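Local structure of glucokinase (Enterococcus faecalis, 2QM1) at residues G74-V79 with A89-W94; G84-A89 with Q98-Q103. The protein probably phosphorylates glucose at the expense of ATP, as a glucokinase of the ROK family, and carries bound zinc and magnesium ions. All coordinates share one frame; numbering follows the deposited sequence.

Overall arrangement
Both contacts lie in the part of the ROK-family chain that holds the mixed sheet of strands 7-13, 17-24, 29-36, 68-75 and 112-116, and both are built around the small hairpin of strands 78-80 and 85-87. Contact 1 joins the loop after the hairpin to its entrance, and contact 2 ties strand 85-87 to the start of helix 100-108. Their centres are 9 Å apart and they share Ala89. Ser78 N lies 2.6 Å from Val87 O, a probable hydrogen bond, and Val86 CG1 packs 3.5 Å from Pro76 O. Gly77 is about 8 Å, at its CA, from the magnesium ion bound by Asn116, Asn119 and Gly148; the Val86 side chain is about 12 Å from that magnesium ion.

Contact 1 (G74-V79 with A89-W94); sequences GTPGSV and AYNLNW
Ala89 rests its methyl group on the Pro76 peptide, with CB 3.6 Å from Pro76 O. Beside it the two backbones draw together, Gly77 CA lying 4.2 Å from Ala89 N with no side chain on the glycine to come between them. The turn at Pro76 and Gly77 leads from strand 68-75 of the mixed sheet into the hairpin, with Gly77 about 5 Å from the side chain of the magnesium ligand Asn116. Pro76 O is itself engaged within its own segment: Thr75 OG1, set anti to its own backbone N (chi1 176°), donates to it over 2.8 Å, in the carbonyl plane and on a lone pair. A short 3-10 turn follows Ala89, closed by the bond from Leu92 N to Ala89 O, and its winding brings Asn91 and Leu92 onto the proline ring. The Asn91 side chain crosses that of Pro76 at about a right angle, ND2 3.8 Å from Pro76 CB. Leu92 reaches the same ring from its CD1 branch, which meets Pro76 CD at 4.0 Å. That methyl also lies over one face of the Trp94 indole, 3.7 Å above the plane and shifted toward the rim. Trp94 in turn approaches Thr75 obliquely, CZ3 lying 3.8 Å from OG1, while its NE1 is bonded to Gly43 O. No hydrogen bond links the two segments. Thr75, Pro76, Leu92 and Trp94 all touch Leu13 of strand 7-13; Leu92 and Trp94 also meet Ile46 of helix 46-60, and Thr75 and Trp94 meet Val86 of strand 85-87.

Contact 2 (G84-A89 with Q98-Q103); sequences GTVVGA and QPVKEQ
Val86 and Gln98 form a single antiparallel bridge, a hydrogen-bonded pair in which each backbone N-H serves the other's carbonyl. Val86 N donates to Gln98 O over 3.0 Å, whereas Gln98 N reaches Val86 O along a straighter path (3.1 Å, 171° at the hydrogen). Gln98 O is used further: it takes a CA-H...O contact from Thr85 CA at 3.2 Å and a weak bond from Val100 N, which closes an inverse gamma turn centred on Pro99. The Gln98 side chain folds back on its own loop, where NE2 is bonded to Thr96 O. Pro99 holds the N-cap position of helix 100-108, and the carbonyl of Gly84, just before strand 85-87, receives an N-H from the first turn. Gly84, which with Thr85 forms a G1 beta bulge opposite Asp80, turns this carbonyl to the helix: Gly84 O accepts from Lys101 N (3.0 Å, 164°) and also from a water. The same water accepts from Glu102 N at 2.8 Å, so a second N-H of the first turn is linked through the water to the Gly84 carbonyl, and Gln103 N donates to Pro99 O, at the helix's N-terminal end. Lys101 CB lies 3.5 Å from Gly84 CA, its extended chain then leading away. Toward the interior, Val86 CG2 meets Val100 CG2 at 3.7 Å, and both valines touch Leu114 of strand 112-116.

Contact 1 (G74-V79 with A89-W94)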
ATOM      1  N   GLY B  74       1.565   3.861 -21.674  1.00 37.41           N
ATOM      2  CA  GLY B  74       2.399   3.940 -20.519  1.00 36.75           C
ATOM      3  C   GLY B  74       3.594   4.859 -20.779  1.00 38.99           C
ATOM      4  O   GLY B  74       4.153   4.850 -21.862  1.00 38.54           O
ATOM      5  N   THR B  75       3.954   5.665 -19.780  1.00 39.14           N
ATOM      6  CA  THR B  75       5.011   6.658 -19.911  1.00 40.60           C
ATOM      7  C   THR B  75       5.847   6.679 -18.636  1.00 40.88           C
ATOM      8  O   THR B  75       5.313   6.488 -17.533  1.00 39.70           O
ATOM      9  CB  THR B  75       4.440   8.083 -20.120  1.00 38.81           C
ATOM     10  OG1 THR B  75       5.520   9.049 -20.152  1.00 41.00           O
ATOM     11  CG2 THR B  75       3.501   8.434 -18.994  1.00 41.00           C
ATOM     12  N   PRO B  76       7.142   6.961 -18.778  1.00 42.39           N
ATOM     13  CA  PRO B  76       7.967   7.267 -17.618  1.00 43.10           C
ATOM     14  C   PRO B  76       7.397   8.513 -16.935  1.00 44.20           C
ATOM     15  O   PRO B  76       6.726   9.321 -17.592  1.00 44.27           O
ATOM     16  CB  PRO B  76       9.330   7.592 -18.232  1.00 42.91           C
ATOM     17  CG  PRO B  76       9.310   6.934 -19.552  1.00 44.30           C
ATOM     18  CD  PRO B  76       7.911   7.074 -20.025  1.00 42.69           C
ATOM     19  N   GLY B  77       7.643   8.631 -15.624  1.00 45.76           N
ATOM     20  CA  GLY B  77       7.230   9.768 -14.791  1.00 44.91           C
ATOM     21  C   GLY B  77       5.898   9.589 -14.099  1.00 45.38           C
ATOM     22  O   GLY B  77       5.325   8.509 -14.105  1.00 46.19           O
ATOM     23  N   SER B  78       5.358  10.665 -13.529  1.00 45.06           N
ATOM     24  CA  SER B  78       4.111  10.504 -12.812  1.00 45.90           C
ATOM     25  C   SER B  78       2.920  11.149 -13.552  1.00 44.87           C
ATOM     26  O   SER B  78       3.041  12.174 -14.221  1.00 42.91           O
ATOM     27  CB  SER B  78       4.256  10.902 -11.349  1.00 46.68           C
ATOM     28  OG  SER B  78       3.603  12.096 -11.057  1.00 51.64           O
ATOM     29  N   VAL B  79       1.779  10.488 -13.477  1.00 44.27           N
ATOM     30  CA  VAL B  79       0.681  10.854 -14.342  1.00 43.28           C
ATOM     31  C   VAL B  79      -0.509  11.288 -13.513  1.00 44.89           C
ATOM     32  O   VAL B  79      -0.926  10.570 -12.619  1.00 45.47           O
ATOM     33  CB  VAL B  79       0.301   9.654 -15.314  1.00 43.55           C
ATOM     34  CG1 VAL B  79      -0.965   9.975 -16.148  1.00 41.03           C
ATOM     35  CG2 VAL B  79       1.486   9.328 -16.263  1.00 37.69           C
ATOM     36  N   ALA B  89       9.334  13.178 -15.885  1.00 55.66           N
ATOM     37  CA  ALA B  89       9.914  12.286 -16.877  1.00 56.98           C
ATOM     38  C   ALA B  89      11.279  12.839 -17.302  1.00 57.59           C
ATOM     39  O   ALA B  89      11.528  13.097 -18.489  1.00 56.75           O
ATOM     40  CB  ALA B  89       8.967  12.138 -18.084  1.00 56.07           C
ATOM     41  N   TYR B  90      12.152  13.035 -16.317  1.00 59.21           N
ATOM     42  CA  TYR B  90      13.398  13.778 -16.554  1.00 61.14           C
ATOM     43  C   TYR B  90      14.269  13.101 -17.602  1.00 60.24           C
ATOM     44  O   TYR B  90      14.863  13.790 -18.430  1.00 59.74           O
ATOM     45  CB  TYR B  90      14.166  14.079 -15.243  1.00 63.73           C
ATOM     46  CG  TYR B  90      14.215  15.563 -14.831  1.00 65.44           C
ATOM     47  CD1 TYR B  90      13.043  16.329 -14.680  1.00 70.08           C
ATOM     48  CD2 TYR B  90      15.452  16.187 -14.563  1.00 71.07           C
ATOM     49  CE1 TYR B  90      13.092  17.708 -14.294  1.00 71.18           C
ATOM     50  CE2 TYR B  90      15.534  17.563 -14.173  1.00 71.90           C
ATOM     51  CZ  TYR B  90      14.354  18.319 -14.039  1.00 71.02           C
ATOM     52  OH  TYR B  90      14.454  19.652 -13.659  1.00 67.58           O
ATOM     53  N   ASN B  91      14.280  11.763 -17.594  1.00 59.49           N
ATOM     54  CA  ASN B  91      14.996  10.959 -18.584  1.00 58.99           C
ATOM     55  C   ASN B  91      14.572  11.206 -20.025  1.00 57.69           C
ATOM     56  O   ASN B  91      15.276  10.832 -20.958  1.00 58.33           O
ATOM     57  CB  ASN B  91      14.889   9.461 -18.262  1.00 60.22           C
ATOM     58  CG  ASN B  91      13.439   8.974 -18.126  1.00 62.60           C
ATOM     59  OD1 ASN B  91      12.632   9.537 -17.384  1.00 63.85           O
ATOM     60  ND2 ASN B  91      13.120   7.891 -18.831  1.00 68.29           N
ATOM     61  N   LEU B  92      13.424  11.848 -20.196  1.00 55.75           N
ATOM     62  CA  LEU B  92      12.893  12.156 -21.511  1.00 53.62           C
ATOM     63  C   LEU B  92      13.231  13.586 -21.909  1.00 52.71           C
ATOM     64  O   LEU B  92      13.009  13.976 -23.052  1.00 51.99           O
ATOM     65  CB  LEU B  92      11.373  11.935 -21.539  1.00 52.18           C
ATOM     66  CG  LEU B  92      10.853  10.489 -21.549  1.00 51.67           C
ATOM     67  CD1 LEU B  92       9.320  10.425 -21.676  1.00 45.48           C
ATOM     68  CD2 LEU B  92      11.522   9.633 -22.652  1.00 49.60           C
ATOM     69  N   ASN B  93      13.780  14.348 -20.958  1.00 52.09           N
ATOM     70  CA  ASN B  93      14.004  15.787 -21.101  1.00 51.54           C
ATOM     71  C   ASN B  93      12.718  16.604 -21.002  1.00 51.19           C
ATOM     72  O   ASN B  93      12.707  17.767 -21.355  1.00 51.01           O
ATOM     73  CB  ASN B  93      14.714  16.150 -22.441  1.00 51.22           C
ATOM     74  CG  ASN B  93      16.197  15.766 -22.483  1.00 52.00           C
ATOM     75  OD1 ASN B  93      16.883  15.748 -21.447  1.00 51.71           O
ATOM     76  ND2 ASN B  93      16.710  15.487 -23.703  1.00 47.34           N
ATOM     77  N   TRP B  94      11.619  16.003 -20.565  1.00 51.33           N
ATOM     78  CA  TRP B  94      10.435  16.789 -20.223  1.00 51.06           C
ATOM     79  C   TRP B  94      10.681  17.431 -18.867  1.00 51.76           C
ATOM     80  O   TRP B  94      10.657  16.751 -17.872  1.00 52.17           O
ATOM     81  CB  TRP B  94       9.183  15.917 -20.175  1.00 50.93           C
ATOM     82  CG  TRP B  94       8.797  15.341 -21.513  1.00 49.42           C
ATOM     83  CD1 TRP B  94       9.263  15.732 -22.732  1.00 48.04           C
ATOM     84  CD2 TRP B  94       7.864  14.288 -21.760  1.00 47.57           C
ATOM     85  NE1 TRP B  94       8.694  14.979 -23.726  1.00 47.84           N
ATOM     86  CE2 TRP B  94       7.823  14.089 -23.157  1.00 49.32           C
ATOM     87  CE3 TRP B  94       7.046  13.502 -20.939  1.00 47.95           C
ATOM     88  CZ2 TRP B  94       6.994  13.139 -23.756  1.00 50.08           C
ATOM     89  CZ3 TRP B  94       6.232  12.552 -21.526  1.00 49.53           C
ATOM     90  CH2 TRP B  94       6.219  12.372 -22.929  1.00 49.80           C
TER

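Contact 2 (G84-A89 with Q98-Q103)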
ATOM      1  N   GLY B  84      -4.638  14.003 -17.629  1.00 46.32           N
ATOM      2  CA  GLY B  84      -3.931  13.425 -18.793  1.00 44.39           C
ATOM      3  C   GLY B  84      -2.548  14.037 -19.033  1.00 43.73           C
ATOM      4  O   GLY B  84      -2.124  14.302 -20.160  1.00 41.39           O
ATOM      5  N   THR B  85      -1.839  14.237 -17.937  1.00 42.63           N
ATOM      6  CA  THR B  85      -0.712  15.138 -17.865  1.00 43.92           C
ATOM      7  C   THR B  85       0.449  14.270 -17.290  1.00 43.50           C
ATOM      8  O   THR B  85       0.186  13.351 -16.514  1.00 41.09           O
ATOM      9  CB  THR B  85      -1.205  16.272 -16.932  1.00 43.69           C
ATOM     10  OG1 THR B  85      -1.421  17.508 -17.663  1.00 50.49           O
ATOM     11  CG2 THR B  85      -0.361  16.450 -15.801  1.00 44.51           C
ATOM     12  N   VAL B  86       1.682  14.526 -17.707  1.00 43.21           N
ATOM     13  CA  VAL B  86       2.851  13.773 -17.240  1.00 45.60           C
ATOM     14  C   VAL B  86       3.887  14.730 -16.619  1.00 46.92           C
ATOM     15  O   VAL B  86       4.354  15.684 -17.287  1.00 47.31           O
ATOM     16  CB  VAL B  86       3.560  13.001 -18.430  1.00 46.00           C
ATOM     17  CG1 VAL B  86       4.711  12.119 -17.891  1.00 46.80           C
ATOM     18  CG2 VAL B  86       2.563  12.182 -19.229  1.00 43.78           C
ATOM     19  N   VAL B  87       4.231  14.479 -15.354  1.00 47.44           N
ATOM     20  CA  VAL B  87       5.272  15.230 -14.661  1.00 49.52           C
ATOM     21  C   VAL B  87       6.426  14.274 -14.222  1.00 50.48           C
ATOM     22  O   VAL B  87       6.177  13.139 -13.860  1.00 50.53           O
ATOM     23  CB  VAL B  87       4.648  16.048 -13.473  1.00 49.49           C
ATOM     24  CG1 VAL B  87       4.515  15.215 -12.190  1.00 50.68           C
ATOM     25  CG2 VAL B  87       5.370  17.340 -13.234  1.00 49.74           C
ATOM     26  N   GLY B  88       7.675  14.719 -14.300  1.00 51.69           N
ATOM     27  CA  GLY B  88       8.776  13.974 -13.675  1.00 53.60           C
ATOM     28  C   GLY B  88       9.479  12.978 -14.573  1.00 54.90           C
ATOM     29  O   GLY B  88      10.143  12.047 -14.087  1.00 55.25           O
ATOM     30  N   ALA B  89       9.334  13.178 -15.885  1.00 55.66           N
ATOM     31  CA  ALA B  89       9.914  12.286 -16.877  1.00 56.98           C
ATOM     32  C   ALA B  89      11.279  12.839 -17.302  1.00 57.59           C
ATOM     33  O   ALA B  89      11.528  13.097 -18.489  1.00 56.75           O
ATOM     34  CB  ALA B  89       8.967  12.138 -18.084  1.00 56.07           C
ATOM     35  N   GLN B  98       3.657  17.901 -19.292  1.00 45.39           N
ATOM     36  CA  GLN B  98       3.274  17.634 -20.669  1.00 43.87           C
ATOM     37  C   GLN B  98       1.783  17.249 -20.798  1.00 42.66           C
ATOM     38  O   GLN B  98       1.313  16.315 -20.114  1.00 42.98           O
ATOM     39  CB  GLN B  98       4.169  16.552 -21.278  1.00 44.59           C
ATOM     40  CG  GLN B  98       5.683  16.911 -21.321  1.00 45.65           C
ATOM     41  CD  GLN B  98       5.968  18.161 -22.132  1.00 47.56           C
ATOM     42  OE1 GLN B  98       5.751  18.205 -23.361  1.00 46.61           O
ATOM     43  NE2 GLN B  98       6.481  19.187 -21.452  1.00 46.37           N
ATOM     44  N   PRO B  99       1.043  17.984 -21.651  1.00 40.40           N
ATOM     45  CA  PRO B  99      -0.389  17.761 -21.904  1.00 39.83           C
ATOM     46  C   PRO B  99      -0.568  16.640 -22.935  1.00 39.82           C
ATOM     47  O   PRO B  99      -1.215  16.843 -23.959  1.00 38.82           O
ATOM     48  CB  PRO B  99      -0.852  19.105 -22.492  1.00 39.63           C
ATOM     49  CG  PRO B  99       0.342  19.624 -23.209  1.00 38.38           C
ATOM     50  CD  PRO B  99       1.567  19.129 -22.431  1.00 40.64           C
ATOM     51  N   VAL B 100      -0.032  15.458 -22.623  1.00 39.06           N
ATOM     52  CA  VAL B 100       0.081  14.388 -23.589  1.00 39.65           C
ATOM     53  C   VAL B 100      -1.281  13.938 -24.071  1.00 38.66           C
ATOM     54  O   VAL B 100      -1.478  13.717 -25.243  1.00 38.72           O
ATOM     55  CB  VAL B 100       0.811  13.152 -22.975  1.00 38.68           C
ATOM     56  CG1 VAL B 100       0.728  11.956 -23.903  1.00 41.04           C
ATOM     57  CG2 VAL B 100       2.304  13.460 -22.681  1.00 41.06           C
ATOM     58  N   LYS B 101      -2.225  13.812 -23.151  1.00 38.65           N
ATOM     59  CA  LYS B 101      -3.533  13.333 -23.517  1.00 40.27           C
ATOM     60  C   LYS B 101      -4.131  14.318 -24.508  1.00 40.75           C
ATOM     61  O   LYS B 101      -4.625  13.932 -25.581  1.00 40.79           O
ATOM     62  CB  LYS B 101      -4.441  13.213 -22.276  1.00 40.25           C
ATOM     63  CG  LYS B 101      -5.924  12.918 -22.670  1.00 40.12           C
ATOM     64  CD  LYS B 101      -6.830  12.631 -21.445  1.00 40.34           C
ATOM     65  CE  LYS B 101      -8.287  12.547 -21.895  1.00 44.16           C
ATOM     66  NZ  LYS B 101      -9.193  12.423 -20.719  1.00 51.15           N
ATOM     67  N   GLU B 102      -4.079  15.606 -24.145  1.00 40.39           N
ATOM     68  CA  GLU B 102      -4.616  16.638 -25.007  1.00 41.84           C
ATOM     69  C   GLU B 102      -4.038  16.567 -26.432  1.00 41.17           C
ATOM     70  O   GLU B 102      -4.788  16.605 -27.399  1.00 41.76           O
ATOM     71  CB  GLU B 102      -4.318  17.992 -24.399  1.00 42.71           C
ATOM     72  CG  GLU B 102      -5.307  19.066 -24.735  1.00 49.65           C
ATOM     73  CD  GLU B 102      -5.094  20.242 -23.802  1.00 56.27           C
ATOM     74  OE1 GLU B 102      -4.144  21.026 -24.074  1.00 61.25           O
ATOM     75  OE2 GLU B 102      -5.842  20.358 -22.788  1.00 56.79           O
ATOM     76  N   GLN B 103      -2.717  16.448 -26.548  1.00 40.88           N
ATOM     77  CA  GLN B 103      -2.063  16.480 -27.850  1.00 41.71           C
ATOM     78  C   GLN B 103      -2.473  15.284 -28.703  1.00 40.81           C
ATOM     79  O   GLN B 103      -2.876  15.433 -29.862  1.00 39.99           O
ATOM     80  CB  GLN B 103      -0.547  16.612 -27.691  1.00 41.88           C
ATOM     81  CG  GLN B 103      -0.153  17.849 -26.796  1.00 44.50           C
ATOM     82  CD  GLN B 103       1.327  17.967 -26.404  1.00 44.52           C
ATOM     83  OE1 GLN B 103       1.853  19.099 -26.199  1.00 47.32           O
ATOM     84  NE2 GLN B 103       1.994  16.837 -26.263  1.00 46.13           N
TER
HETATM   85  O   HOH W   1      -3.643  16.566 -21.541  1.00 22.98           O